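Local atomic coordinates of superoxide dismutase [Fe] (Sulfolobus acidocaldarius, PDB entry 1B06), a protein that catalyses the dismutation of superoxide radicals to hydrogen peroxide and molecular oxygen, using one iron ion bound in each subunit. Residues A[84-90]-A[165-170]; A[38-44]-A[76-81]; A[33-37]-A[170-175]. One frame throughout, in Å; residues are numbered along the deposited sequence.

Contact 1: residues A[84-90]-A[165-170]; sequences HAIYWNN and VILIVD. With FE (Fe (III) ion), chain G.
His84 and Asp170 meet through the iron(III) ion that both ligate. His84 NE2 binds the metal at 2.2 Å and Asp170 OD2 at 1.9 Å; the imidazole and carboxylate planes stand 83° apart, and the two ligand atoms converge on the cation without bonding to each other. His33, His174 and a water complete the coordination. On the far side of the imidazole, His84 ND1 is hydrogen-bonded to the backbone O of Gly80, one turn earlier on the same helix, which fixes the rotation of the ring and turns NE2 to the metal. A CH-pi contact supports the other ligand: the face of the Tyr87 ring packs against the CB methylene of Asp170, 3.9 Å from centroid to CB, with the carboxylate turned nearly at right angles to the ring. With CG anti to the backbone N (chi1 -179°), the ring extends to the Asp170 end of the strand, and its OH is hydrogen-bonded to Tyr187 OH. Apolar packing adds to this. Ile86 sends CG2 against CG2 of Ile168 at 3.9 Å and its CD1 end to Val165 CB, beta-branched residues whose methyls suit the buried face between helix and strand. At the helix end a single water joins the backbones, donating to Ile168 O at 2.8 Å and, weakly, to Asn90 O. Helix 84-89 crosses strand 168-170 at 109°, linking the alpha-hairpin domain to the C-terminal domain. The chemistry implies a shared metal: an oxygen ligand from the strand and a nitrogen ligand from the helix, so the iron ties the two domains together.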
loop_
_atom_site.group_PDB
_atom_site.type_symbol
_atom_site.label_atom_id
_atom_site.label_comp_id
_atom_site.label_asym_id
_atom_site.label_seq_id
_atom_site.Cartn_x
_atom_site.Cartn_y
_atom_site.Cartn_z
ATOM N N HIS A 84 -9.898 -13.486 10.637
ATOM C CA HIS A 84 -9.761 -14.914 10.882
ATOM C C HIS A 84 -10.975 -15.417 11.654
ATOM O O HIS A 84 -11.433 -16.539 11.447
ATOM C CB HIS A 84 -8.478 -15.202 11.662
ATOM C CG HIS A 84 -7.274 -15.337 10.789
ATOM N ND1 HIS A 84 -6.504 -14.258 10.419
ATOM C CD2 HIS A 84 -6.752 -16.409 10.152
ATOM C CE1 HIS A 84 -5.560 -14.659 9.586
ATOM N NE2 HIS A 84 -5.689 -15.961 9.408
ATOM N N ALA A 85 -11.500 -14.571 12.534
ATOM C CA ALA A 85 -12.666 -14.922 13.328
ATOM C C ALA A 85 -13.866 -15.168 12.418
ATOM O O ALA A 85 -14.668 -16.067 12.664
ATOM C CB ALA A 85 -12.973 -13.812 14.314
ATOM N N ILE A 86 -13.997 -14.370 11.366
ATOM C CA ILE A 86 -15.103 -14.551 10.432
ATOM C C ILE A 86 -14.856 -15.810 9.595
ATOM O O ILE A 86 -15.762 -16.614 9.370
ATOM C CB ILE A 86 -15.229 -13.349 9.475
ATOM C CG1 ILE A 86 -15.606 -12.094 10.263
ATOM C CG2 ILE A 86 -16.282 -13.633 8.417
ATOM C CD1 ILE A 86 -15.322 -10.800 9.522
ATOM N N TYR A 87 -13.615 -15.961 9.146
ATOM C CA TYR A 87 -13.182 -17.085 8.321
ATOM C C TYR A 87 -13.552 -18.450 8.914
ATOM O O TYR A 87 -14.123 -19.295 8.220
ATOM C CB TYR A 87 -11.670 -16.981 8.115
ATOM C CG TYR A 87 -11.031 -18.055 7.260
ATOM C CD1 TYR A 87 -11.486 -18.322 5.969
ATOM C CD2 TYR A 87 -9.928 -18.766 7.728
ATOM C CE1 TYR A 87 -10.845 -19.278 5.158
ATOM C CE2 TYR A 87 -9.283 -19.716 6.934
ATOM C CZ TYR A 87 -9.741 -19.968 5.653
ATOM O OH TYR A 87 -9.091 -20.902 4.877
ATOM N N TRP A 88 -13.238 -18.662 10.192
ATOM C CA TRP A 88 -13.545 -19.933 10.848
ATOM C C TRP A 88 -15.042 -20.216 10.842
ATOM O O TRP A 88 -15.465 -21.341 10.594
ATOM C CB TRP A 88 -13.056 -19.947 12.298
ATOM C CG TRP A 88 -11.601 -19.615 12.491
ATOM C CD1 TRP A 88 -11.079 -18.767 13.421
ATOM C CD2 TRP A 88 -10.485 -20.133 11.750
ATOM N NE1 TRP A 88 -9.711 -18.720 13.310
ATOM C CE2 TRP A 88 -9.318 -19.547 12.293
ATOM C CE3 TRP A 88 -10.357 -21.031 10.683
ATOM C CZ2 TRP A 88 -8.034 -19.832 11.804
ATOM C CZ3 TRP A 88 -9.077 -21.315 10.195
ATOM C CH2 TRP A 88 -7.935 -20.714 10.760
ATOM N N ASN A 89 -15.841 -19.192 11.116
ATOM C CA ASN A 89 -17.289 -19.338 11.156
ATOM C C ASN A 89 -17.918 -19.399 9.771
ATOM O O ASN A 89 -19.042 -19.883 9.611
ATOM C CB ASN A 89 -17.908 -18.182 11.936
ATOM C CG ASN A 89 -17.691 -18.312 13.424
ATOM O OD1 ASN A 89 -18.058 -19.315 14.025
ATOM N ND2 ASN A 89 -17.092 -17.298 14.028
ATOM N N ASN A 90 -17.188 -18.910 8.775
ATOM C CA ASN A 90 -17.676 -18.886 7.403
ATOM C C ASN A 90 -17.455 -20.219 6.694
ATOM O O ASN A 90 -17.748 -20.354 5.506
ATOM C CB ASN A 90 -16.983 -17.761 6.632
ATOM C CG ASN A 90 -17.848 -17.185 5.520
ATOM O OD1 ASN A 90 -19.010 -16.823 5.730
ATOM N ND2 ASN A 90 -17.277 -17.094 4.327
ATOM N N VAL A 165 -18.872 -8.134 6.079
ATOM C CA VAL A 165 -18.350 -9.235 5.288
ATOM C C VAL A 165 -19.389 -10.353 5.268
ATOM O O VAL A 165 -19.880 -10.759 6.316
ATOM C CB VAL A 165 -17.044 -9.760 5.906
ATOM C CG1 VAL A 165 -16.551 -10.970 5.136
ATOM C CG2 VAL A 165 -15.996 -8.656 5.906
ATOM N N ILE A 166 -19.725 -10.841 4.078
ATOM C CA ILE A 166 -20.709 -11.916 3.935
ATOM C C ILE A 166 -20.025 -13.255 3.639
ATOM O O ILE A 166 -20.420 -14.298 4.168
ATOM C CB ILE A 166 -21.707 -11.617 2.785
ATOM C CG1 ILE A 166 -22.477 -10.328 3.071
ATOM C CG2 ILE A 166 -22.679 -12.778 2.619
ATOM C CD1 ILE A 166 -23.252 -10.351 4.380
ATOM N N LEU A 167 -19.001 -13.209 2.788
ATOM C CA LEU A 167 -18.239 -14.390 2.386
ATOM C C LEU A 167 -16.759 -14.019 2.353
ATOM O O LEU A 167 -16.405 -12.906 1.974
ATOM C CB LEU A 167 -18.697 -14.854 0.996
ATOM C CG LEU A 167 -18.133 -16.173 0.450
ATOM C CD1 LEU A 167 -18.647 -17.338 1.275
ATOM C CD2 LEU A 167 -18.544 -16.337 -1.010
ATOM N N ILE A 168 -15.887 -14.945 2.739
ATOM C CA ILE A 168 -14.464 -14.637 2.757
ATOM C C ILE A 168 -13.537 -15.841 2.619
ATOM O O ILE A 168 -13.815 -16.918 3.147
ATOM C CB ILE A 168 -14.103 -13.902 4.063
ATOM C CG1 ILE A 168 -12.638 -13.462 4.039
ATOM C CG2 ILE A 168 -14.376 -14.808 5.253
ATOM C CD1 ILE A 168 -12.329 -12.342 5.007
ATOM N N VAL A 169 -12.430 -15.645 1.909
ATOM C CA VAL A 169 -11.430 -16.693 1.717
ATOM C C VAL A 169 -10.058 -16.144 2.045
ATOM O O VAL A 169 -9.661 -15.105 1.512
ATOM C CB VAL A 169 -11.321 -17.183 0.263
ATOM C CG1 VAL A 169 -11.040 -18.663 0.258
ATOM C CG2 VAL A 169 -12.557 -16.840 -0.513
ATOM N N ASP A 170 -9.332 -16.851 2.901
ATOM C CA ASP A 170 -7.984 -16.452 3.282
ATOM C C ASP A 170 -7.064 -16.893 2.159
ATOM O O ASP A 170 -7.109 -18.054 1.745
ATOM C CB ASP A 170 -7.577 -17.146 4.586
ATOM C CG ASP A 170 -6.276 -16.612 5.160
ATOM O OD1 ASP A 170 -5.567 -15.827 4.486
ATOM O OD2 ASP A 170 -5.957 -16.989 6.306
HETATM FE FE FE G . -4.676 -16.768 7.637
HETATM O O HOH W 1 -15.230 -19.162 4.063
HETATM O O HOH W 2 -4.356 -14.837 6.938
#

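Contact 2: residues A[38-44]-A[76-81]; sequences HKGYVNG and FNINGH
Tyr41 lies flat against Gly80, and around this pair helices 38-44 and 76-81 come close, their axes 8.0 Å apart and crossing at -139°. Gly80 CA sits over one face of the phenol ring, 4.2 Å from its centroid in a CH-pi contact; a side chain on Gly80 would run into the ring. Gly44 is small for a similar reason, since a beta carbon there would strike Asn77 OD1. Asn77 packs against the backbone of 41-44, its CB 3.6 Å from Tyr41 O, while ND2 is hydrogen-bonded to Gly73 O within its own helix. At its edge the Tyr41 ring meets Phe76 in an offset edge-to-face pair, planes 84° apart, CE1 approaching Phe76 CZ at 3.9 Å. Tyr41 OH is hydrogen-bonded to His155 NE2. Were Tyr41 an alanine, the Phe76 face and Gly80 CA would be likely to lose their cover, and His155 its hydroxyl partner. A second grip is polar: His38 NE2 and His81 ND1 share a nearly straight hydrogen bond of 3.2 Å, rim to rim. With CG anti to the backbone N (chi1 -166°), His38 reaches this bond, and Val42 CG2 packs beside His81 ND1 at 3.6 Å. The looser side is at Gly40, partly exposed and barely touching the other helix. Helices 27-57 and 67-89 form the antiparallel hairpin of the N-terminal domain, tied further by Trp88 NE1, hydrogen-bonded to His38 ND1. Helix 67-89 runs on through His84 to the metal site, while the second subunit, whose Glu143 is hydrogen-bonded to His81 NE2, and the third, at Phe76, flank the hairpin.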
loop_
_atom_site.group_PDB
_atom_site.type_symbol
_atom_site.label_atom_id
_atom_site.label_comp_id
_atom_site.label_asym_id
_atom_site.label_seq_id
_atom_site.Cartn_x
_atom_site.Cartn_y
_atom_site.Cartn_z
ATOM N N HIS A 38 -3.524 -16.978 14.117
ATOM C CA HIS A 38 -4.600 -16.216 14.739
ATOM C C HIS A 38 -4.252 -15.776 16.159
ATOM O O HIS A 38 -4.409 -14.609 16.511
ATOM C CB HIS A 38 -5.897 -17.025 14.740
ATOM C CG HIS A 38 -7.118 -16.208 15.041
ATOM N ND1 HIS A 38 -8.395 -16.708 14.914
ATOM C CD2 HIS A 38 -7.254 -14.940 15.494
ATOM C CE1 HIS A 38 -9.267 -15.784 15.278
ATOM N NE2 HIS A 38 -8.600 -14.700 15.634
ATOM N N LYS A 39 -3.778 -16.707 16.978
ATOM C CA LYS A 39 -3.414 -16.376 18.349
ATOM C C LYS A 39 -2.389 -15.248 18.360
ATOM O O LYS A 39 -2.429 -14.359 19.202
ATOM C CB LYS A 39 -2.823 -17.601 19.044
ATOM C CG LYS A 39 -2.296 -17.327 20.440
ATOM C CD LYS A 39 -3.035 -18.163 21.478
ATOM C CE LYS A 39 -2.184 -19.331 21.996
ATOM N NZ LYS A 39 -0.981 -19.617 21.151
ATOM N N GLY A 40 -1.462 -15.296 17.416
ATOM C CA GLY A 40 -0.433 -14.278 17.344
ATOM C C GLY A 40 -0.959 -12.888 17.047
ATOM O O GLY A 40 -0.400 -11.898 17.517
ATOM N N TYR A 41 -2.031 -12.803 16.265
ATOM C CA TYR A 41 -2.609 -11.508 15.920
ATOM C C TYR A 41 -3.286 -10.900 17.138
ATOM O O TYR A 41 -3.272 -9.689 17.321
ATOM C CB TYR A 41 -3.618 -11.653 14.775
ATOM C CG TYR A 41 -3.009 -12.080 13.446
ATOM C CD1 TYR A 41 -1.881 -11.437 12.924
ATOM C CD2 TYR A 41 -3.558 -13.137 12.714
ATOM C CE1 TYR A 41 -1.315 -11.840 11.707
ATOM C CE2 TYR A 41 -2.998 -13.547 11.499
ATOM C CZ TYR A 41 -1.881 -12.898 11.004
ATOM O OH TYR A 41 -1.328 -13.320 9.815
ATOM N N VAL A 42 -3.882 -11.747 17.968
ATOM C CA VAL A 42 -4.551 -11.278 19.172
ATOM C C VAL A 42 -3.495 -10.778 20.149
ATOM O O VAL A 42 -3.658 -9.727 20.765
ATOM C CB VAL A 42 -5.360 -12.408 19.832
ATOM C CG1 VAL A 42 -5.858 -11.966 21.199
ATOM C CG2 VAL A 42 -6.530 -12.790 18.941
ATOM N N ASN A 43 -2.407 -11.529 20.282
ATOM C CA ASN A 43 -1.330 -11.142 21.182
ATOM C C ASN A 43 -0.673 -9.856 20.689
ATOM O O ASN A 43 -0.375 -8.960 21.480
ATOM C CB ASN A 43 -0.272 -12.247 21.275
ATOM C CG ASN A 43 -0.718 -13.423 22.137
ATOM O OD1 ASN A 43 -0.180 -14.525 22.020
ATOM N ND2 ASN A 43 -1.703 -13.194 23.003
ATOM N N GLY A 44 -0.444 -9.772 19.381
ATOM C CA GLY A 44 0.180 -8.589 18.810
ATOM C C GLY A 44 -0.664 -7.343 19.007
ATOM O O GLY A 44 -0.155 -6.273 19.331
ATOM N N PHE A 76 -2.901 -3.923 11.133
ATOM C CA PHE A 76 -2.373 -5.210 10.737
ATOM C C PHE A 76 -2.918 -6.308 11.647
ATOM O O PHE A 76 -3.583 -7.245 11.190
ATOM C CB PHE A 76 -0.845 -5.192 10.805
ATOM C CG PHE A 76 -0.222 -6.521 10.515
ATOM C CD1 PHE A 76 -0.369 -7.111 9.262
ATOM C CD2 PHE A 76 0.462 -7.216 11.505
ATOM C CE1 PHE A 76 0.149 -8.383 8.999
ATOM C CE2 PHE A 76 0.987 -8.490 11.254
ATOM C CZ PHE A 76 0.828 -9.073 9.999
ATOM N N ASN A 77 -2.656 -6.175 12.941
ATOM C CA ASN A 77 -3.090 -7.167 13.915
ATOM C C ASN A 77 -4.589 -7.253 14.183
ATOM O O ASN A 77 -5.138 -8.349 14.248
ATOM C CB ASN A 77 -2.344 -6.950 15.227
ATOM C CG ASN A 77 -0.914 -7.438 15.160
ATOM O OD1 ASN A 77 -0.668 -8.625 14.984
ATOM N ND2 ASN A 77 0.034 -6.524 15.293
ATOM N N ILE A 78 -5.258 -6.116 14.345
ATOM C CA ILE A 78 -6.691 -6.146 14.620
ATOM C C ILE A 78 -7.467 -6.754 13.454
ATOM O O ILE A 78 -8.403 -7.530 13.656
ATOM C CB ILE A 78 -7.236 -4.733 14.930
ATOM C CG1 ILE A 78 -6.526 -4.167 16.166
ATOM C CG2 ILE A 78 -8.742 -4.797 15.183
ATOM C CD1 ILE A 78 -7.069 -2.826 16.644
ATOM N N ASN A 79 -7.082 -6.393 12.233
ATOM C CA ASN A 79 -7.738 -6.933 11.048
ATOM C C ASN A 79 -7.397 -8.420 10.941
ATOM O O ASN A 79 -8.249 -9.234 10.591
ATOM C CB ASN A 79 -7.269 -6.192 9.788
ATOM C CG ASN A 79 -8.153 -4.996 9.451
ATOM O OD1 ASN A 79 -9.368 -5.132 9.301
ATOM N ND2 ASN A 79 -7.543 -3.815 9.329
ATOM N N GLY A 80 -6.154 -8.771 11.252
ATOM C CA GLY A 80 -5.752 -10.164 11.188
ATOM C C GLY A 80 -6.633 -11.025 12.080
ATOM O O GLY A 80 -7.044 -12.124 11.707
ATOM N N HIS A 81 -6.931 -10.513 13.267
ATOM C CA HIS A 81 -7.767 -11.220 14.227
ATOM C C HIS A 81 -9.234 -11.289 13.766
ATOM O O HIS A 81 -9.808 -12.374 13.633
ATOM C CB HIS A 81 -7.648 -10.529 15.600
ATOM C CG HIS A 81 -8.859 -10.669 16.470
ATOM N ND1 HIS A 81 -9.346 -11.891 16.880
ATOM C CD2 HIS A 81 -9.679 -9.735 17.011
ATOM C CE1 HIS A 81 -10.414 -11.706 17.635
ATOM N NE2 HIS A 81 -10.637 -10.408 17.731
#

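Contact 3: residues A[33-37]-A[170-175]; sequences HYNGH and DEFEHA. With FE (Fe (III) ion), chain G.
His33 and His174 reach the iron by different torsions: in His33, CG is anti to the backbone N (chi1 -163°), extending the ring away from its helix, whereas in His174 CG sits between the backbone N and carbonyl carbon (chi1 69°), directing the ring at the iron. Each then presents NE2 to the metal, His33 at 2.2 Å and His174 at 2.1 Å. The two rings form an offset edge-to-face pair, planes 72° apart, with His174 CD2 over the face of His33. Asp170 OD2 approaches the same His33 ring near its plane, at the edge, 2.9 Å from NE2; the iron, bound by both atoms, accounts for this closeness. A water touches the far edge of His33, accepting a weak bond from ND1 and donating to Ala175 O at 2.9 Å. Iron/manganese superoxide dismutases take their metal ligands from both domains, and here the helix 27-57 of the alpha-hairpin supplies one histidine while the loop after strand 165-170 supplies an aspartate and another. That loop is shaped by an Asx turn: Phe172 N donates to Asp170 OD1 at 3.0 Å, meeting it from above the carboxylate plane. His37, four residues on from His33 across a wider pi-type turn, stacks face to face on His174, centroids 3.9 Å apart and planes nearly parallel, while Phe172 CB lies against the opposite face. Flat imidazoles suit this layering. The outer nitrogens face the third subunit: His174 ND1 is hydrogen-bonded to its Glu173, and His37 NE2 is hydrogen-bonded to its Tyr177.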
loop_
_atom_site.group_PDB
_atom_site.type_symbol
_atom_site.label_atom_id
_atom_site.label_comp_id
_atom_site.label_asym_id
_atom_site.label_seq_id
_atom_site.Cartn_x
_atom_site.Cartn_y
_atom_site.Cartn_z
ATOM N N HIS A 33 -2.605 -22.652 11.821
ATOM C CA HIS A 33 -3.298 -21.467 11.319
ATOM C C HIS A 33 -4.069 -20.817 12.463
ATOM O O HIS A 33 -4.100 -19.594 12.603
ATOM C CB HIS A 33 -4.277 -21.868 10.214
ATOM C CG HIS A 33 -4.734 -20.728 9.357
ATOM N ND1 HIS A 33 -5.471 -20.916 8.206
ATOM C CD2 HIS A 33 -4.548 -19.391 9.472
ATOM C CE1 HIS A 33 -5.716 -19.745 7.648
ATOM N NE2 HIS A 33 -5.167 -18.803 8.395
ATOM N N TYR A 34 -4.691 -21.661 13.280
ATOM C CA TYR A 34 -5.488 -21.213 14.410
ATOM C C TYR A 34 -4.651 -20.955 15.665
ATOM O O TYR A 34 -4.657 -19.850 16.200
ATOM C CB TYR A 34 -6.583 -22.247 14.704
ATOM C CG TYR A 34 -7.356 -21.985 15.974
ATOM C CD1 TYR A 34 -8.242 -20.917 16.063
ATOM C CD2 TYR A 34 -7.176 -22.786 17.099
ATOM C CE1 TYR A 34 -8.927 -20.645 17.239
ATOM C CE2 TYR A 34 -7.855 -22.526 18.284
ATOM C CZ TYR A 34 -8.727 -21.453 18.349
ATOM O OH TYR A 34 -9.377 -21.165 19.526
ATOM N N ASN A 35 -3.926 -21.968 16.127
ATOM C CA ASN A 35 -3.111 -21.827 17.329
ATOM C C ASN A 35 -1.845 -21.007 17.132
ATOM O O ASN A 35 -1.280 -20.487 18.093
ATOM C CB ASN A 35 -2.734 -23.201 17.875
ATOM C CG ASN A 35 -3.918 -23.938 18.439
ATOM O OD1 ASN A 35 -4.590 -23.452 19.355
ATOM N ND2 ASN A 35 -4.194 -25.118 17.893
ATOM N N GLY A 36 -1.397 -20.892 15.890
ATOM C CA GLY A 36 -0.192 -20.130 15.627
ATOM C C GLY A 36 -0.461 -18.716 15.161
ATOM O O GLY A 36 -0.251 -17.756 15.904
ATOM N N HIS A 37 -0.944 -18.589 13.930
ATOM C CA HIS A 37 -1.221 -17.286 13.338
ATOM C C HIS A 37 -2.305 -16.454 14.028
ATOM O O HIS A 37 -2.038 -15.340 14.478
ATOM C CB HIS A 37 -1.552 -17.461 11.848
ATOM C CG HIS A 37 -0.448 -18.097 11.061
ATOM N ND1 HIS A 37 0.627 -17.384 10.573
ATOM C CD2 HIS A 37 -0.237 -19.386 10.698
ATOM C CE1 HIS A 37 1.451 -18.203 9.945
ATOM N NE2 HIS A 37 0.951 -19.425 10.005
ATOM N N ASP A 170 -9.332 -16.851 2.901
ATOM C CA ASP A 170 -7.984 -16.452 3.282
ATOM C C ASP A 170 -7.064 -16.893 2.159
ATOM O O ASP A 170 -7.109 -18.054 1.745
ATOM C CB ASP A 170 -7.577 -17.146 4.586
ATOM C CG ASP A 170 -6.276 -16.612 5.160
ATOM O OD1 ASP A 170 -5.567 -15.827 4.486
ATOM O OD2 ASP A 170 -5.957 -16.989 6.306
ATOM N N GLU A 171 -6.235 -15.980 1.661
ATOM C CA GLU A 171 -5.322 -16.319 0.579
ATOM C C GLU A 171 -3.857 -16.101 0.924
ATOM O O GLU A 171 -3.005 -16.014 0.037
ATOM C CB GLU A 171 -5.696 -15.552 -0.691
ATOM C CG GLU A 171 -6.857 -16.188 -1.457
ATOM C CD GLU A 171 -7.094 -15.533 -2.802
ATOM O OE1 GLU A 171 -6.370 -15.859 -3.771
ATOM O OE2 GLU A 171 -8.005 -14.686 -2.891
ATOM N N PHE A 172 -3.566 -15.997 2.215
ATOM C CA PHE A 172 -2.183 -15.869 2.660
ATOM C C PHE A 172 -1.647 -17.270 2.378
ATOM O O PHE A 172 -2.381 -18.248 2.509
ATOM C CB PHE A 172 -2.125 -15.597 4.162
ATOM C CG PHE A 172 -1.974 -14.145 4.513
ATOM C CD1 PHE A 172 -2.982 -13.232 4.204
ATOM C CD2 PHE A 172 -0.828 -13.691 5.165
ATOM C CE1 PHE A 172 -2.849 -11.878 4.539
ATOM C CE2 PHE A 172 -0.683 -12.343 5.505
ATOM C CZ PHE A 172 -1.697 -11.433 5.193
ATOM N N GLU A 173 -0.383 -17.384 1.998
ATOM C CA GLU A 173 0.179 -18.698 1.692
ATOM C C GLU A 173 0.057 -19.723 2.823
ATOM O O GLU A 173 -0.059 -20.919 2.557
ATOM C CB GLU A 173 1.642 -18.551 1.274
ATOM C CG GLU A 173 1.798 -17.866 -0.061
ATOM C CD GLU A 173 3.232 -17.564 -0.401
ATOM O OE1 GLU A 173 3.986 -17.129 0.497
ATOM O OE2 GLU A 173 3.608 -17.756 -1.574
ATOM N N HIS A 174 0.072 -19.263 4.075
ATOM C CA HIS A 174 -0.036 -20.171 5.216
ATOM C C HIS A 174 -1.394 -20.877 5.283
ATOM O O HIS A 174 -1.568 -21.858 6.008
ATOM C CB HIS A 174 0.223 -19.416 6.525
ATOM C CG HIS A 174 -0.852 -18.438 6.898
ATOM N ND1 HIS A 174 -0.598 -17.098 7.097
ATOM C CD2 HIS A 174 -2.170 -18.611 7.158
ATOM C CE1 HIS A 174 -1.711 -16.488 7.463
ATOM N NE2 HIS A 174 -2.680 -17.385 7.508
ATOM N N ALA A 175 -2.356 -20.382 4.516
ATOM C CA ALA A 175 -3.682 -20.974 4.515
ATOM C C ALA A 175 -3.782 -22.255 3.689
ATOM O O ALA A 175 -4.751 -22.996 3.822
ATOM C CB ALA A 175 -4.691 -19.964 4.007
HETATM FE FE FE G . -4.676 -16.768 7.637
HETATM O O HOH W 3 -6.453 -22.279 6.036
HETATM O O HOH W 2 -4.356 -14.837 6.938
#

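Contacts 1 and 3 share Asp170 and the iron, and each joins the alpha-hairpin domain to the C-terminal domain, whereas contact 2 stays within the hairpin. Contact 1 is fully buried near the centre of the chain and adds apolar helix-on-strand packing to its metal bonds. Contact 3, also buried but farther out, relies on ligation and stacked imidazoles and borders the third subunit. Contact 2 is partly buried and metal-free, built on glycines, aromatic rings and a histidine pair. Helix 67-89 serves contacts 1 and 2, helix 27-57 contacts 2 and 3; Tyr41 of contact 2 packs on His84, joining the hairpin interface to the metal site.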